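PDB 4O8V: alginate biosynthesis protein AlgJ from Pseudomonas putida, which probably adds acetyl groups to the O-2 and O-3 positions of mannuronate residues in alginate, as part of an inner-membrane complex. Local coordinates for residues A[113-125]-A[159-171]. Sequence-based numbering, arbitrary orientation.
Sequences GQVFLRTDTHWTP and TAPYKGDLTNFLP
D120 and H122, the probable aspartate and proton-accepting histidine of a Ser-His-Asp triad in the SGNH hydrolase-like fold, lie on a loop braced by D165 from the turn that follows strand 152-162. Each aspartate takes a backbone N-H from the other segment. D165 N donates to D120 OD2 at 2.8 Å, reaching it from above the carboxylate plane, while D165 OD1 receives T121 N at 2.7 Å. The other oxygen, D165 OD2, takes the hydroxyl T121 OG1 at 2.8 Å; both bonds use syn lone pairs, and T121, with one donor to each oxygen, fixes the rotation of the D165 carboxylate. With chi1 of 58°, CG of D165 sits between its own N and carbonyl carbon, which folds the carboxylate back over D120. The carboxylates stack with planes 8° apart; D120 OD2 and D165 OD1, 3.1 Å apart, are both acceptors with no bond between them. D120 OD1 faces H122 instead: its syn lone pair accepts H122 ND1 at 2.7 Å, and its anti lone pair H122 N, closing an Asx turn that aspartate is short enough to make. H122 NE2 in turn bonds S218 OG, the likely nucleophile, and T121 OG1 lies over one face of the imidazole. At the edge of the Y162 ring, in its plane, D120 OD2 approaches CE2 to 3.5 Å, and a water links that oxygen to Y162 OH. G164, with no side chain, lets its CA come within 4.2 Å of D120 CA and make a CA-H...O contact with T119 O. The branches of L166 cover the T121 methyl, CD1 beside the D120 backbone. Around this core, K64 binds the carbonyls of L117 and D120, D184 at the start of strand 184-193 bonds T119 OG1, strand 19-21 packs against T119, T121 and L166, and helix 125-141 begins right after T124, its N-cap.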
ATOM      1  N   GLY A 113      13.251 -13.252   7.146  1.00 30.88           N
ATOM      2  CA  GLY A 113      12.210 -13.300   8.150  1.00 32.75           C
ATOM      3  C   GLY A 113      10.882 -12.958   7.500  1.00 29.97           C
ATOM      4  O   GLY A 113      10.799 -12.878   6.276  1.00 29.86           O
ATOM      5  N   GLN A 114       9.845 -12.784   8.313  1.00 24.62           N
ATOM      6  CA  GLN A 114       8.519 -12.499   7.793  1.00 22.40           C
ATOM      7  C   GLN A 114       8.481 -11.103   7.161  1.00 23.54           C
ATOM      8  O   GLN A 114       8.882 -10.121   7.797  1.00 25.52           O
ATOM      9  CB  GLN A 114       7.471 -12.598   8.896  1.00 28.18           C
ATOM     10  CG  GLN A 114       7.208 -14.055   9.295  1.00 34.31           C
ATOM     11  CD  GLN A 114       6.115 -14.197  10.331  1.00 39.50           C
ATOM     12  OE1 GLN A 114       6.232 -15.004  11.245  1.00 37.31           O
ATOM     13  NE2 GLN A 114       5.019 -13.451  10.164  1.00 35.74           N
ATOM     14  N   VAL A 115       7.975 -11.031   5.931  1.00 24.52           N
ATOM     15  CA  VAL A 115       7.776  -9.738   5.278  1.00 27.35           C
ATOM     16  C   VAL A 115       6.301  -9.317   5.381  1.00 27.62           C
ATOM     17  O   VAL A 115       5.976  -8.157   5.163  1.00 26.99           O
ATOM     18  CB  VAL A 115       8.274  -9.763   3.801  1.00 27.88           C
ATOM     19  CG1 VAL A 115       9.795 -10.116   3.733  1.00 31.41           C
ATOM     20  CG2 VAL A 115       7.469 -10.699   2.928  1.00 28.99           C
ATOM     21  N   PHE A 116       5.422 -10.255   5.748  1.00 27.80           N
ATOM     22  CA  PHE A 116       4.064  -9.950   6.233  1.00 24.98           C
ATOM     23  C   PHE A 116       3.853 -10.623   7.586  1.00 27.86           C
ATOM     24  O   PHE A 116       4.503 -11.642   7.886  1.00 24.00           O
ATOM     25  CB  PHE A 116       2.956 -10.460   5.286  1.00 24.42           C
ATOM     26  CG  PHE A 116       2.772  -9.639   4.037  1.00 26.64           C
ATOM     27  CD1 PHE A 116       3.617  -9.820   2.951  1.00 26.65           C
ATOM     28  CD2 PHE A 116       1.712  -8.743   3.932  1.00 23.07           C
ATOM     29  CE1 PHE A 116       3.451  -9.096   1.799  1.00 32.87           C
ATOM     30  CE2 PHE A 116       1.530  -8.011   2.778  1.00 28.09           C
ATOM     31  CZ  PHE A 116       2.400  -8.182   1.710  1.00 31.02           C
ATOM     32  N   LEU A 117       2.939 -10.080   8.383  1.00 23.14           N
ATOM     33  CA  LEU A 117       2.543 -10.700   9.654  1.00 29.44           C
ATOM     34  C   LEU A 117       1.738 -11.971   9.391  1.00 26.70           C
ATOM     35  O   LEU A 117       1.037 -12.056   8.391  1.00 21.74           O
ATOM     36  CB  LEU A 117       1.710  -9.722  10.493  1.00 26.49           C
ATOM     37  CG  LEU A 117       2.442  -8.477  11.014  1.00 34.39           C
ATOM     38  CD1 LEU A 117       1.440  -7.404  11.344  1.00 41.77           C
ATOM     39  CD2 LEU A 117       3.217  -8.807  12.233  1.00 34.34           C
ATOM     40  N   ARG A 118       1.835 -12.949  10.285  1.00 24.69           N
ATOM     41  CA  ARG A 118       1.065 -14.201  10.144  1.00 25.71           C
ATOM     42  C   ARG A 118      -0.468 -14.022  10.304  1.00 24.88           C
ATOM     43  O   ARG A 118      -1.248 -14.636   9.563  1.00 24.17           O
ATOM     44  CB  ARG A 118       1.601 -15.241  11.149  1.00 23.43           C
ATOM     45  CG  ARG A 118       0.839 -16.580  11.183  1.00 25.64           C
ATOM     46  CD  ARG A 118       1.562 -17.618  12.068  1.00 26.46           C
ATOM     47  NE  ARG A 118       2.033 -17.041  13.318  1.00 26.29           N
ATOM     48  CZ  ARG A 118       1.265 -16.799  14.373  1.00 27.82           C
ATOM     49  NH1 ARG A 118      -0.024 -17.109  14.348  1.00 27.95           N
ATOM     50  NH2 ARG A 118       1.795 -16.254  15.463  1.00 27.27           N
ATOM     51  N   THR A 119      -0.901 -13.178  11.244  1.00 24.18           N
ATOM     52  CA  THR A 119      -2.320 -13.065  11.571  1.00 26.05           C
ATOM     53  C   THR A 119      -2.945 -11.722  11.201  1.00 26.95           C
ATOM     54  O   THR A 119      -4.047 -11.397  11.634  1.00 25.29           O
ATOM     55  CB  THR A 119      -2.557 -13.298  13.059  1.00 29.46           C
ATOM     56  OG1 THR A 119      -2.026 -12.198  13.808  1.00 28.40           O
ATOM     57  CG2 THR A 119      -1.877 -14.609  13.508  1.00 28.17           C
ATOM     58  N   ASP A 120      -2.236 -10.950  10.391  1.00 22.97           N
ATOM     59  CA  ASP A 120      -2.639  -9.572  10.088  1.00 26.52           C
ATOM     60  C   ASP A 120      -2.505  -9.350   8.579  1.00 26.20           C
ATOM     61  O   ASP A 120      -1.734 -10.050   7.925  1.00 26.05           O
ATOM     62  CB  ASP A 120      -1.757  -8.612  10.899  1.00 20.84           C
ATOM     63  CG  ASP A 120      -2.193  -7.137  10.812  1.00 28.91           C
ATOM     64  OD1 ASP A 120      -1.859  -6.471   9.806  1.00 30.89           O
ATOM     65  OD2 ASP A 120      -2.835  -6.651  11.782  1.00 27.43           O
ATOM     66  N   THR A 121      -3.253  -8.409   8.015  1.00 25.91           N
ATOM     67  CA  THR A 121      -3.163  -8.145   6.581  1.00 26.96           C
ATOM     68  C   THR A 121      -1.850  -7.475   6.181  1.00 22.40           C
ATOM     69  O   THR A 121      -1.461  -7.518   5.013  1.00 25.40           O
ATOM     70  CB  THR A 121      -4.313  -7.225   6.087  1.00 24.13           C
ATOM     71  OG1 THR A 121      -4.209  -5.963   6.749  1.00 26.14           O
ATOM     72  CG2 THR A 121      -5.664  -7.862   6.370  1.00 27.30           C
ATOM     73  N   HIS A 122      -1.171  -6.838   7.129  1.00 24.38           N
ATOM     74  CA  HIS A 122      -0.128  -5.879   6.753  1.00 22.35           C
ATOM     75  C   HIS A 122       1.283  -6.441   6.644  1.00 26.58           C
ATOM     76  O   HIS A 122       1.618  -7.468   7.229  1.00 26.39           O
ATOM     77  CB  HIS A 122      -0.113  -4.717   7.747  1.00 19.86           C
ATOM     78  CG  HIS A 122      -1.375  -3.908   7.717  1.00 23.51           C
ATOM     79  ND1 HIS A 122      -2.364  -4.028   8.671  1.00 26.20           N
ATOM     80  CD2 HIS A 122      -1.819  -2.996   6.818  1.00 23.24           C
ATOM     81  CE1 HIS A 122      -3.356  -3.202   8.370  1.00 26.14           C
ATOM     82  NE2 HIS A 122      -3.057  -2.573   7.244  1.00 24.84           N
ATOM     83  N   TRP A 123       2.129  -5.737   5.900  1.00 25.16           N
ATOM     84  CA  TRP A 123       3.547  -6.027   5.962  1.00 23.75           C
ATOM     85  C   TRP A 123       4.092  -5.799   7.371  1.00 25.49           C
ATOM     86  O   TRP A 123       3.569  -4.993   8.146  1.00 27.00           O
ATOM     87  CB  TRP A 123       4.331  -5.182   4.947  1.00 22.67           C
ATOM     88  CG  TRP A 123       3.958  -3.711   4.869  1.00 23.23           C
ATOM     89  CD1 TRP A 123       3.445  -2.908   5.864  1.00 21.27           C
ATOM     90  CD2 TRP A 123       4.134  -2.866   3.719  1.00 25.30           C
ATOM     91  NE1 TRP A 123       3.283  -1.611   5.383  1.00 25.22           N
ATOM     92  CE2 TRP A 123       3.695  -1.566   4.073  1.00 22.85           C
ATOM     93  CE3 TRP A 123       4.604  -3.093   2.417  1.00 24.22           C
ATOM     94  CZ2 TRP A 123       3.713  -0.487   3.164  1.00 24.05           C
ATOM     95  CZ3 TRP A 123       4.628  -2.014   1.518  1.00 25.08           C
ATOM     96  CH2 TRP A 123       4.169  -0.733   1.902  1.00 25.23           C
ATOM     97  N   THR A 124       5.137  -6.549   7.698  1.00 22.94           N
ATOM     98  CA  THR A 124       5.959  -6.292   8.870  1.00 20.14           C
ATOM     99  C   THR A 124       6.814  -5.052   8.661  1.00 23.98           C
ATOM    100  O   THR A 124       6.980  -4.593   7.528  1.00 24.23           O
ATOM    101  CB  THR A 124       6.921  -7.475   9.164  1.00 22.72           C
ATOM    102  OG1 THR A 124       7.878  -7.575   8.097  1.00 25.90           O
ATOM    103  CG2 THR A 124       6.141  -8.809   9.341  1.00 21.95           C
ATOM    104  N   PRO A 125       7.369  -4.514   9.749  1.00 29.12           N
ATOM    105  CA  PRO A 125       8.265  -3.371   9.567  1.00 29.30           C
ATOM    106  C   PRO A 125       9.434  -3.676   8.624  1.00 30.38           C
ATOM    107  O   PRO A 125       9.817  -2.812   7.834  1.00 29.17           O
ATOM    108  CB  PRO A 125       8.756  -3.097  10.977  1.00 31.44           C
ATOM    109  CG  PRO A 125       7.647  -3.590  11.847  1.00 31.40           C
ATOM    110  CD  PRO A 125       7.093  -4.776  11.175  1.00 30.46           C
ATOM    111  N   THR A 159      10.490  -5.804  21.217  1.00 26.27           N
ATOM    112  CA  THR A 159       9.516  -6.637  20.524  1.00 29.21           C
ATOM    113  C   THR A 159       8.474  -7.123  21.541  1.00 27.17           C
ATOM    114  O   THR A 159       8.838  -7.476  22.670  1.00 30.94           O
ATOM    115  CB  THR A 159      10.207  -7.849  19.855  1.00 34.38           C
ATOM    116  OG1 THR A 159      11.071  -7.396  18.801  1.00 33.88           O
ATOM    117  CG2 THR A 159       9.186  -8.846  19.306  1.00 31.12           C
ATOM    118  N   ALA A 160       7.197  -7.126  21.144  1.00 25.99           N
ATOM    119  CA  ALA A 160       6.090  -7.534  22.013  1.00 32.49           C
ATOM    120  C   ALA A 160       5.010  -8.201  21.180  1.00 29.50           C
ATOM    121  O   ALA A 160       4.950  -7.987  19.957  1.00 28.34           O
ATOM    122  CB  ALA A 160       5.513  -6.327  22.774  1.00 30.44           C
ATOM    123  N   PRO A 161       4.139  -9.001  21.824  1.00 27.68           N
ATOM    124  CA  PRO A 161       3.050  -9.605  21.049  1.00 25.56           C
ATOM    125  C   PRO A 161       2.131  -8.575  20.398  1.00 25.58           C
ATOM    126  O   PRO A 161       1.983  -7.450  20.884  1.00 27.34           O
ATOM    127  CB  PRO A 161       2.264 -10.413  22.098  1.00 24.64           C
ATOM    128  CG  PRO A 161       3.210 -10.648  23.219  1.00 28.13           C
ATOM    129  CD  PRO A 161       4.132  -9.440  23.236  1.00 26.84           C
ATOM    130  N   TYR A 162       1.522  -8.973  19.291  1.00 26.22           N
ATOM    131  CA  TYR A 162       0.607  -8.101  18.563  1.00 28.89           C
ATOM    132  C   TYR A 162      -0.580  -8.936  18.050  1.00 28.58           C
ATOM    133  O   TYR A 162      -0.373  -9.935  17.361  1.00 32.42           O
ATOM    134  CB  TYR A 162       1.346  -7.414  17.409  1.00 27.84           C
ATOM    135  CG  TYR A 162       0.442  -6.519  16.587  1.00 26.47           C
ATOM    136  CD1 TYR A 162       0.038  -5.287  17.071  1.00 31.20           C
ATOM    137  CD2 TYR A 162      -0.044  -6.939  15.352  1.00 29.18           C
ATOM    138  CE1 TYR A 162      -0.827  -4.476  16.341  1.00 33.70           C
ATOM    139  CE2 TYR A 162      -0.909  -6.131  14.614  1.00 31.29           C
ATOM    140  CZ  TYR A 162      -1.284  -4.910  15.107  1.00 34.79           C
ATOM    141  OH  TYR A 162      -2.130  -4.105  14.368  1.00 39.75           O
ATOM    142  N   LYS A 163      -1.805  -8.545  18.408  1.00 28.48           N
ATOM    143  CA  LYS A 163      -3.010  -9.227  17.924  1.00 30.84           C
ATOM    144  C   LYS A 163      -3.373  -8.687  16.549  1.00 27.97           C
ATOM    145  O   LYS A 163      -3.667  -7.505  16.425  1.00 28.36           O
ATOM    146  CB  LYS A 163      -4.196  -9.031  18.884  1.00 27.42           C
ATOM    147  CG  LYS A 163      -5.400  -9.918  18.523  1.00 35.35           C
ATOM    148  CD  LYS A 163      -6.513  -9.851  19.558  1.00 42.54           C
ATOM    149  CE  LYS A 163      -7.767  -9.209  18.987  1.00 48.78           C
ATOM    150  NZ  LYS A 163      -8.861  -9.146  19.997  1.00 54.13           N
ATOM    151  N   GLY A 164      -3.348  -9.550  15.531  1.00 26.59           N
ATOM    152  CA  GLY A 164      -3.539  -9.130  14.146  1.00 27.69           C
ATOM    153  C   GLY A 164      -4.968  -8.729  13.803  1.00 27.44           C
ATOM    154  O   GLY A 164      -5.942  -9.184  14.433  1.00 28.08           O
ATOM    155  N   ASP A 165      -5.106  -7.880  12.782  1.00 26.26           N
ATOM    156  CA  ASP A 165      -6.407  -7.310  12.471  1.00 28.15           C
ATOM    157  C   ASP A 165      -7.382  -8.395  11.995  1.00 30.95           C
ATOM    158  O   ASP A 165      -8.572  -8.291  12.219  1.00 33.79           O
ATOM    159  CB  ASP A 165      -6.279  -6.149  11.440  1.00 29.25           C
ATOM    160  CG  ASP A 165      -5.622  -6.544  10.105  1.00 32.71           C
ATOM    161  OD1 ASP A 165      -5.085  -7.662   9.919  1.00 28.07           O
ATOM    162  OD2 ASP A 165      -5.605  -5.667   9.198  1.00 31.88           O
ATOM    163  N   LEU A 166      -6.857  -9.463  11.403  1.00 28.81           N
ATOM    164  CA  LEU A 166      -7.700 -10.556  10.924  1.00 28.49           C
ATOM    165  C   LEU A 166      -8.320 -11.418  12.029  1.00 30.96           C
ATOM    166  O   LEU A 166      -9.362 -12.048  11.821  1.00 30.88           O
ATOM    167  CB  LEU A 166      -6.898 -11.440   9.975  1.00 30.43           C
ATOM    168  CG  LEU A 166      -6.597 -10.735   8.658  1.00 29.57           C
ATOM    169  CD1 LEU A 166      -5.496 -11.483   7.899  1.00 28.61           C
ATOM    170  CD2 LEU A 166      -7.883 -10.577   7.809  1.00 29.29           C
ATOM    171  N   THR A 167      -7.698 -11.451  13.201  1.00 33.55           N
ATOM    172  CA  THR A 167      -8.220 -12.292  14.271  1.00 37.60           C
ATOM    173  C   THR A 167      -9.605 -11.825  14.704  1.00 41.74           C
ATOM    174  O   THR A 167     -10.396 -12.612  15.199  1.00 40.83           O
ATOM    175  CB  THR A 167      -7.301 -12.298  15.480  1.00 38.03           C
ATOM    176  OG1 THR A 167      -7.414 -11.038  16.143  1.00 49.73           O
ATOM    177  CG2 THR A 167      -5.872 -12.493  15.035  1.00 31.48           C
ATOM    178  N   ASN A 168      -9.907 -10.548  14.483  1.00 44.91           N
ATOM    179  CA  ASN A 168     -11.200 -10.008  14.891  1.00 50.05           C
ATOM    180  C   ASN A 168     -12.339 -10.401  13.956  1.00 49.59           C
ATOM    181  O   ASN A 168     -13.517 -10.242  14.294  1.00 53.92           O
ATOM    182  CB  ASN A 168     -11.109  -8.489  15.006  1.00 55.03           C
ATOM    183  CG  ASN A 168     -10.204  -8.058  16.142  1.00 58.59           C
ATOM    184  OD1 ASN A 168     -10.635  -7.961  17.300  1.00 57.99           O
ATOM    185  ND2 ASN A 168      -8.928  -7.833  15.824  1.00 60.24           N
ATOM    186  N   PHE A 169     -11.992 -10.916  12.782  1.00 45.46           N
ATOM    187  CA  PHE A 169     -12.994 -11.420  11.854  1.00 48.06           C
ATOM    188  C   PHE A 169     -13.278 -12.886  12.074  1.00 47.13           C
ATOM    189  O   PHE A 169     -14.223 -13.438  11.509  1.00 53.41           O
ATOM    190  CB  PHE A 169     -12.548 -11.186  10.416  1.00 53.50           C
ATOM    191  CG  PHE A 169     -12.565  -9.752  10.024  1.00 58.53           C
ATOM    192  CD1 PHE A 169     -13.744  -9.158   9.590  1.00 65.11           C
ATOM    193  CD2 PHE A 169     -11.421  -8.984  10.122  1.00 56.32           C
ATOM    194  CE1 PHE A 169     -13.769  -7.819   9.234  1.00 67.01           C
ATOM    195  CE2 PHE A 169     -11.435  -7.644   9.769  1.00 60.62           C
ATOM    196  CZ  PHE A 169     -12.611  -7.061   9.324  1.00 64.20           C
ATOM    197  N   LEU A 170     -12.471 -13.527  12.907  1.00 43.52           N
ATOM    198  CA  LEU A 170     -12.739 -14.913  13.251  1.00 47.19           C
ATOM    199  C   LEU A 170     -13.969 -15.011  14.140  1.00 58.90           C
ATOM    200  O   LEU A 170     -14.178 -14.165  15.010  1.00 58.63           O
ATOM    201  CB  LEU A 170     -11.546 -15.544  13.962  1.00 42.56           C
ATOM    202  CG  LEU A 170     -10.288 -15.840  13.149  1.00 40.57           C
ATOM    203  CD1 LEU A 170      -9.158 -16.148  14.110  1.00 37.85           C
ATOM    204  CD2 LEU A 170     -10.535 -17.007  12.196  1.00 43.36           C
ATOM    205  N   PRO A 171     -14.799 -16.037  13.911  1.00 70.11           N
ATOM    206  CA  PRO A 171     -15.795 -16.417  14.916  1.00 72.98           C
ATOM    207  C   PRO A 171     -15.121 -16.887  16.204  1.00 69.34           C
ATOM    208  O   PRO A 171     -15.789 -16.984  17.233  1.00 68.31           O
ATOM    209  CB  PRO A 171     -16.561 -17.553  14.235  1.00 77.39           C
ATOM    210  CG  PRO A 171     -16.437 -17.241  12.763  1.00 78.22           C
ATOM    211  CD  PRO A 171     -15.057 -16.669  12.602  1.00 73.99           C
TER
HETATM  212  O   HOH W   1      -3.147 -12.397  16.500  1.00 41.88           O
HETATM  213  O   HOH W   2      -3.192  -4.114  12.098  1.00 31.82           O